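Local coordinates for endoglucanase (Bacillus akibai, PDB 1UWW), which hydrolyses internal beta-1,4-glucosidic linkages of cellulose, lichenin and cereal beta-glucans, this chain being its family 28 carbohydrate-binding module, specific for non-crystalline cellulose, at residues P19-F22 / R27-W30; I128-L133 / S175-R180. All coordinates share one frame; numbering follows the deposited sequence.

Contact 1 (P19-F22 / R27-W30); sequences PSVF and RQGW. With CA (calcium ion), chain C.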
ATOM      1  N   PRO A  19      13.089  -5.207  20.689  1.00 22.78           N
ATOM      2  CA  PRO A  19      12.607  -6.257  19.756  1.00 21.48           C
ATOM      3  C   PRO A  19      11.796  -7.384  20.391  1.00 20.57           C
ATOM      4  O   PRO A  19      12.082  -7.868  21.497  1.00 19.50           O
ATOM      5  CB  PRO A  19      13.900  -6.810  19.153  1.00 22.24           C
ATOM      6  CG  PRO A  19      14.875  -5.631  19.253  1.00 23.35           C
ATOM      7  CD  PRO A  19      14.547  -5.015  20.564  1.00 24.29           C
ATOM      8  N   SER A  20      10.771  -7.829  19.667  1.00 18.71           N
ATOM      9  CA  SER A  20       9.871  -8.879  20.130  1.00 18.07           C
ATOM     10  C   SER A  20      10.316 -10.223  19.536  1.00 18.08           C
ATOM     11  O   SER A  20      10.271 -10.426  18.328  1.00 18.14           O
ATOM     12  CB  SER A  20       8.414  -8.564  19.734  1.00 18.34           C
ATOM     13  OG  SER A  20       8.027  -7.232  20.060  1.00 18.35           O
ATOM     14  N   VAL A  21      10.804 -11.114  20.400  1.00 18.19           N
ATOM     15  CA  VAL A  21      11.334 -12.411  20.015  1.00 17.91           C
ATOM     16  C   VAL A  21      10.479 -13.612  20.479  1.00 18.15           C
ATOM     17  O   VAL A  21      10.695 -14.721  20.031  1.00 17.85           O
ATOM     18  CB  VAL A  21      12.809 -12.568  20.458  1.00 18.76           C
ATOM     19  CG1 VAL A  21      13.662 -11.492  19.800  1.00 19.15           C
ATOM     20  CG2 VAL A  21      12.949 -12.512  21.980  1.00 19.63           C
ATOM     21  N   PHE A  22       9.552 -13.404  21.385  1.00 17.80           N
ATOM     22  CA  PHE A  22       8.556 -14.429  21.768  1.00 18.30           C
ATOM     23  C   PHE A  22       9.182 -15.678  22.352  1.00 19.70           C
ATOM     24  O   PHE A  22       8.691 -16.768  22.131  1.00 20.30           O
ATOM     25  CB  PHE A  22       7.610 -14.758  20.595  1.00 18.26           C
ATOM     26  CG  PHE A  22       7.024 -13.510  19.954  1.00 17.70           C
ATOM     27  CD1 PHE A  22       6.033 -12.779  20.610  1.00 17.19           C
ATOM     28  CD2 PHE A  22       7.501 -13.048  18.725  1.00 17.24           C
ATOM     29  CE1 PHE A  22       5.530 -11.630  20.038  1.00 16.87           C
ATOM     30  CE2 PHE A  22       7.002 -11.891  18.173  1.00 17.90           C
ATOM     31  CZ  PHE A  22       6.003 -11.181  18.832  1.00 16.29           C
ATOM     32  N   ARG A  27       3.202 -13.200  24.549  1.00 19.77           N
ATOM     33  CA  ARG A  27       3.024 -12.367  23.361  1.00 19.07           C
ATOM     34  C   ARG A  27       3.804 -11.058  23.432  1.00 18.91           C
ATOM     35  O   ARG A  27       3.704 -10.249  22.521  1.00 18.96           O
ATOM     36  CB  ARG A  27       1.550 -12.082  23.139  1.00 19.05           C
ATOM     37  CG  ARG A  27       0.712 -13.315  22.906  1.00 19.11           C
ATOM     38  CD  ARG A  27      -0.739 -12.982  22.664  1.00 21.02           C
ATOM     39  NE  ARG A  27      -1.508 -12.808  23.894  1.00 21.79           N
ATOM     40  CZ  ARG A  27      -2.419 -11.895  24.121  1.00 23.10           C
ATOM     41  NH1 ARG A  27      -2.651 -10.901  23.281  1.00 24.14           N
ATOM     42  NH2 ARG A  27      -3.089 -11.942  25.271  1.00 25.86           N
ATOM     43  N   GLN A  28       4.573 -10.844  24.492  1.00 18.74           N
ATOM     44  CA  GLN A  28       5.393  -9.640  24.648  1.00 19.31           C
ATOM     45  C   GLN A  28       4.646  -8.341  24.301  1.00 19.21           C
ATOM     46  O   GLN A  28       5.173  -7.438  23.653  1.00 18.84           O
ATOM     47  CB  GLN A  28       6.723  -9.756  23.915  1.00 19.76           C
ATOM     48  CG  GLN A  28       7.568 -10.928  24.442  1.00 21.26           C
ATOM     49  CD  GLN A  28       9.011 -10.847  24.038  1.00 20.87           C
ATOM     50  OE1 GLN A  28       9.345 -10.901  22.859  1.00 21.42           O
ATOM     51  NE2 GLN A  28       9.895 -10.697  25.025  1.00 27.18           N
ATOM     52  N   GLY A  29       3.411  -8.247  24.764  1.00 19.46           N
ATOM     53  CA  GLY A  29       2.607  -7.048  24.619  1.00 19.46           C
ATOM     54  C   GLY A  29       1.772  -6.929  23.358  1.00 19.60           C
ATOM     55  O   GLY A  29       1.050  -5.939  23.205  1.00 20.96           O
ATOM     56  N   TRP A  30       1.888  -7.886  22.445  1.00 18.75           N
ATOM     57  CA  TRP A  30       1.117  -7.881  21.190  1.00 18.66           C
ATOM     58  C   TRP A  30      -0.295  -8.402  21.407  1.00 19.50           C
ATOM     59  O   TRP A  30      -0.502  -9.398  22.109  1.00 20.97           O
ATOM     60  CB  TRP A  30       1.844  -8.721  20.136  1.00 17.78           C
ATOM     61  CG  TRP A  30       3.082  -8.056  19.641  1.00 17.37           C
ATOM     62  CD1 TRP A  30       4.339  -8.115  20.173  1.00 17.99           C
ATOM     63  CD2 TRP A  30       3.160  -7.173  18.524  1.00 16.72           C
ATOM     64  NE1 TRP A  30       5.190  -7.335  19.436  1.00 18.23           N
ATOM     65  CE2 TRP A  30       4.488  -6.722  18.435  1.00 17.94           C
ATOM     66  CE3 TRP A  30       2.222  -6.676  17.611  1.00 18.78           C
ATOM     67  CZ2 TRP A  30       4.911  -5.829  17.450  1.00 18.55           C
ATOM     68  CZ3 TRP A  30       2.635  -5.794  16.637  1.00 19.20           C
ATOM     69  CH2 TRP A  30       3.979  -5.378  16.560  1.00 20.42           C
TER
HETATM   70 CA    CA C1192      11.493 -16.073  18.248  1.00 17.48          CA
HETATM   71  O   HOH W   1      13.526 -14.904  18.085  1.00 19.16           O
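Gln28 reaches across to the backbone of 19-22 and gives its amide oxygen to two consecutive N-H groups. Val21 N lies 2.9 Å from Gln28 OE1, nearly in line with the side-chain carbonyl, although its own N-H is bent away from the oxygen. Phe22 N is also 2.9 Å from Gln28 OE1; this N-H is almost straight at 174°, but it comes down from above the carbonyl plane. The extended Gln28 chain (chi2 -164°) carries the amide to this spot. A second polar link is the indole N-H of Trp30, whose NE1 donates to Ser20 OG over 2.9 Å, the oxygen lying in the ring plane. Ser20 OG is tied to Val17 O as well, so the hydroxyl links Trp30 to Val17.

Apolar contact comes from the Phe22 ring, which crosses the Trp30 side chain at about a right angle. Phe22 CE1 is 3.7 Å from Trp30 CD1, with the ring planes oblique at 57°. The edge of Phe22 also meets backbone: its CE1 is 3.4 Å from Arg27 O. That carbonyl accepts from Trp30 N and closes a type I' turn over 27-30, in which Gly29 has backbone angles suited to glycine. Beyond the contact, Leu53 lies against Phe22, Arg27 and Trp30, while Phe76 meets the Trp30 ring.

Metal binding completes the set: Val21 O ligates calcium at 2.4 Å, as does a water, together with Glu23, Ser50, Asn51 and Asp184. The peptide from Val21 to Phe22 is held at Phe22 N by Gln28 OE1 and at Val21 O by calcium, and the preceding peptide by the same glutamine oxygen, an arrangement consistent with a fixed loop orientation at the metal site.

Contact 2 (I128-L133 / S175-R180); sequences INFDEL and SDFAGR
The Phe130 ring packs closely on Ser175 and Phe177. Ser175 presents its methylene: CB is 3.7 Å from Phe130 CD2 and equally near CE2, an oblique approach to the ring. The next contact is with Phe177, whose CB comes within 3.9 Å of Phe130 CZ. Phe177 CD1 approaches the same ring, 3.9 Å from Phe130 CE1. The two phenyl planes are close to parallel, inclined by 16°, but they are slid so far apart, with centroids separated by 5.6 Å, that there is hardly any overlap; the pair packs chiefly through Phe177 CB and CD1. Phe177 has CG anti to the backbone N (chi1 178°), which brings its ring up to that of Phe130, the side chains crossing at a slant. No hydrogen bond spans the two segments. The Ser175 hydroxyl instead pairs with Asp172, and Phe177 N makes a weak bond back to Ser175 OG.

The looser, polar side of 128-133 turns to the second subunit rather than to 175-180; Asp131 and Glu132 are partly exposed there, whereas Asn129 is buried at the subunit contact. Asn129 OD1 accepts from Asp131 N at 3.0 Å, forming an Asx turn where strand 120-129 ends. Asn129 ND2 donates to Asn129 OD1 of the second subunit, and Glu132 OE2 accepts from Gly103 N of that subunit.

The aromatic pair thus bridges the loop following strand 120-129 and the connection from strand 165-173 to strand 180-189, which leads from one sheet of the module to the other. Leu95 of strand 88-97 touches both phenylalanine side chains, Ala100 packs on Phe130, and Phe57 of strand 50-58 meets Phe177, so the contact lies at the strand ends with side chains of the six-stranded sheet lining it.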
ATOM      1  N   ILE A 128       2.835  -9.534  -0.525  1.00 18.80           N
ATOM      2  CA  ILE A 128       3.136 -10.933  -0.767  1.00 19.31           C
ATOM      3  C   ILE A 128       2.193 -11.444  -1.837  1.00 18.99           C
ATOM      4  O   ILE A 128       0.979 -11.342  -1.691  1.00 19.09           O
ATOM      5  CB  ILE A 128       2.913 -11.731   0.525  1.00 19.69           C
ATOM      6  CG1 ILE A 128       3.969 -11.301   1.545  1.00 21.15           C
ATOM      7  CG2 ILE A 128       3.000 -13.230   0.256  1.00 20.99           C
ATOM      8  CD1 ILE A 128       3.842 -11.914   2.854  1.00 21.97           C
ATOM      9  N   ASN A 129       2.746 -11.999  -2.896  1.00 18.28           N
ATOM     10  CA  ASN A 129       1.975 -12.442  -4.053  1.00 18.24           C
ATOM     11  C   ASN A 129       1.822 -13.965  -3.997  1.00 18.46           C
ATOM     12  O   ASN A 129       2.802 -14.708  -4.130  1.00 18.96           O
ATOM     13  CB  ASN A 129       2.691 -11.992  -5.327  1.00 19.01           C
ATOM     14  CG  ASN A 129       1.847 -12.147  -6.555  1.00 19.46           C
ATOM     15  OD1 ASN A 129       0.994 -13.037  -6.625  1.00 20.42           O
ATOM     16  ND2 ASN A 129       2.067 -11.282  -7.533  1.00 19.45           N
ATOM     17  N   PHE A 130       0.598 -14.445  -3.787  1.00 18.51           N
ATOM     18  CA  PHE A 130       0.376 -15.903  -3.648  1.00 19.25           C
ATOM     19  C   PHE A 130       0.589 -16.651  -4.948  1.00 20.09           C
ATOM     20  O   PHE A 130       0.752 -17.881  -4.946  1.00 21.80           O
ATOM     21  CB  PHE A 130      -0.994 -16.197  -3.046  1.00 19.04           C
ATOM     22  CG  PHE A 130      -1.158 -15.662  -1.633  1.00 18.71           C
ATOM     23  CD1 PHE A 130      -0.302 -16.093  -0.621  1.00 20.59           C
ATOM     24  CD2 PHE A 130      -2.107 -14.745  -1.319  1.00 19.88           C
ATOM     25  CE1 PHE A 130      -0.432 -15.605   0.676  1.00 21.37           C
ATOM     26  CE2 PHE A 130      -2.245 -14.271  -0.020  1.00 19.09           C
ATOM     27  CZ  PHE A 130      -1.392 -14.713   0.972  1.00 20.96           C
ATOM     28  N   ASP A 131       0.643 -15.936  -6.063  1.00 20.51           N
ATOM     29  CA  ASP A 131       0.944 -16.590  -7.324  1.00 21.89           C
ATOM     30  C   ASP A 131       2.418 -16.846  -7.490  1.00 22.93           C
ATOM     31  O   ASP A 131       2.829 -17.524  -8.444  1.00 25.22           O
ATOM     32  CB  ASP A 131       0.456 -15.746  -8.497  1.00 21.78           C
ATOM     33  CG  ASP A 131      -1.028 -15.600  -8.505  1.00 22.24           C
ATOM     34  OD1 ASP A 131      -1.740 -16.616  -8.258  1.00 25.56           O
ATOM     35  OD2 ASP A 131      -1.579 -14.501  -8.695  1.00 23.26           O
ATOM     36  N   GLU A 132       3.226 -16.301  -6.583  1.00 23.48           N
ATOM     37  CA  GLU A 132       4.669 -16.433  -6.648  1.00 24.64           C
ATOM     38  C   GLU A 132       5.227 -17.331  -5.519  1.00 24.04           C
ATOM     39  O   GLU A 132       6.418 -17.247  -5.212  1.00 25.03           O
ATOM     40  CB  GLU A 132       5.332 -15.045  -6.590  1.00 23.92           C
ATOM     41  CG  GLU A 132       4.822 -14.031  -7.613  1.00 28.72           C
ATOM     42  CD  GLU A 132       5.495 -14.137  -8.938  1.00 31.19           C
ATOM     43  OE1 GLU A 132       6.502 -14.888  -9.071  1.00 32.23           O
ATOM     44  OE2 GLU A 132       5.004 -13.462  -9.862  1.00 31.22           O
ATOM     45  N   LEU A 133       4.405 -18.171  -4.890  1.00 24.80           N
ATOM     46  CA  LEU A 133       4.903 -19.053  -3.808  1.00 25.42           C
ATOM     47  C   LEU A 133       6.029 -20.019  -4.203  1.00 27.15           C
ATOM     48  O   LEU A 133       6.903 -20.358  -3.388  1.00 26.69           O
ATOM     49  CB  LEU A 133       3.746 -19.839  -3.189  1.00 25.05           C
ATOM     50  CG  LEU A 133       2.744 -19.035  -2.375  1.00 26.20           C
ATOM     51  CD1 LEU A 133       1.596 -19.915  -1.938  1.00 28.02           C
ATOM     52  CD2 LEU A 133       3.410 -18.399  -1.175  1.00 27.00           C
ATOM     53  N   SER A 175      -7.493 -12.700  -2.568  1.00 19.77           N
ATOM     54  CA  SER A 175      -6.821 -13.987  -2.324  1.00 19.11           C
ATOM     55  C   SER A 175      -7.794 -15.008  -1.765  1.00 19.31           C
ATOM     56  O   SER A 175      -8.894 -14.672  -1.355  1.00 20.30           O
ATOM     57  CB  SER A 175      -5.671 -13.850  -1.334  1.00 19.28           C
ATOM     58  OG  SER A 175      -6.145 -13.891  -0.005  1.00 21.11           O
ATOM     59  N   ASP A 176      -7.352 -16.265  -1.754  1.00 18.99           N
ATOM     60  CA  ASP A 176      -8.090 -17.341  -1.106  1.00 19.33           C
ATOM     61  C   ASP A 176      -7.298 -17.925   0.049  1.00 18.76           C
ATOM     62  O   ASP A 176      -7.515 -19.077   0.464  1.00 19.57           O
ATOM     63  CB  ASP A 176      -8.502 -18.393  -2.135  1.00 19.75           C
ATOM     64  CG  ASP A 176      -7.349 -19.080  -2.790  1.00 21.03           C
ATOM     65  OD1 ASP A 176      -6.155 -18.728  -2.598  1.00 21.70           O
ATOM     66  OD2 ASP A 176      -7.560 -20.061  -3.574  1.00 23.56           O
ATOM     67  N   PHE A 177      -6.388 -17.137   0.608  1.00 17.96           N
ATOM     68  CA  PHE A 177      -5.547 -17.637   1.670  1.00 17.60           C
ATOM     69  C   PHE A 177      -6.343 -18.183   2.859  1.00 17.09           C
ATOM     70  O   PHE A 177      -7.255 -17.540   3.382  1.00 17.83           O
ATOM     71  CB  PHE A 177      -4.589 -16.538   2.203  1.00 18.11           C
ATOM     72  CG  PHE A 177      -3.740 -17.046   3.336  1.00 18.63           C
ATOM     73  CD1 PHE A 177      -2.606 -17.789   3.095  1.00 18.43           C
ATOM     74  CD2 PHE A 177      -4.126 -16.864   4.637  1.00 17.46           C
ATOM     75  CE1 PHE A 177      -1.854 -18.317   4.137  1.00 20.23           C
ATOM     76  CE2 PHE A 177      -3.381 -17.400   5.686  1.00 18.67           C
ATOM     77  CZ  PHE A 177      -2.257 -18.108   5.437  1.00 19.30           C
ATOM     78  N   ALA A 178      -5.944 -19.382   3.320  1.00 16.54           N
ATOM     79  CA  ALA A 178      -6.355 -19.908   4.606  1.00 16.68           C
ATOM     80  C   ALA A 178      -5.194 -20.725   5.166  1.00 17.45           C
ATOM     81  O   ALA A 178      -4.572 -21.471   4.424  1.00 17.36           O
ATOM     82  CB  ALA A 178      -7.590 -20.808   4.450  1.00 17.37           C
ATOM     83  N   GLY A 179      -4.907 -20.560   6.441  1.00 16.42           N
ATOM     84  CA  GLY A 179      -3.805 -21.275   7.070  1.00 17.00           C
ATOM     85  C   GLY A 179      -3.290 -20.557   8.274  1.00 17.12           C
ATOM     86  O   GLY A 179      -3.966 -19.719   8.841  1.00 18.41           O
ATOM     87  N   ARG A 180      -2.093 -20.959   8.705  1.00 16.81           N
ATOM     88  CA  ARG A 180      -1.468 -20.407   9.904  1.00 16.97           C
ATOM     89  C   ARG A 180      -0.348 -19.467   9.485  1.00 17.35           C
ATOM     90  O   ARG A 180       0.333 -19.729   8.499  1.00 18.14           O
ATOM     91  CB  ARG A 180      -0.962 -21.539  10.799  1.00 18.02           C
ATOM     92  CG  ARG A 180      -0.330 -21.042  12.075  1.00 18.17           C
ATOM     93  CD  ARG A 180      -0.103 -22.120  13.108  1.00 20.21           C
ATOM     94  NE  ARG A 180      -1.338 -22.528  13.763  1.00 21.98           N
ATOM     95  CZ  ARG A 180      -1.970 -21.835  14.693  1.00 21.83           C
ATOM     96  NH1 ARG A 180      -1.489 -20.695  15.168  1.00 20.36           N
ATOM     97  NH2 ARG A 180      -3.110 -22.284  15.213  1.00 25.55           N
TER

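How the contacts relate
Contacts 1 and 2 lie on opposite sides of the centre of one carbohydrate-binding module, a two-sheet beta sandwich with the beta-jelly-roll fold of this family. Their centres are 25 Å apart and their nearest atoms about 11 Å apart, without touching. They follow in series: contact 1 closes in the loop leading to the first strand of the five-stranded sheet, and contact 2 forms much later. Contact 1 is made of loop segments, contact 2 mainly of strand-connecting ones. Strand 180-189 runs between them, since 175-180 enters its start while residues further along pack against 19-22. Contact 1 is consistent with a fixed calcium-bound loop, whereas contact 2 packs strand connections beside the subunit interface.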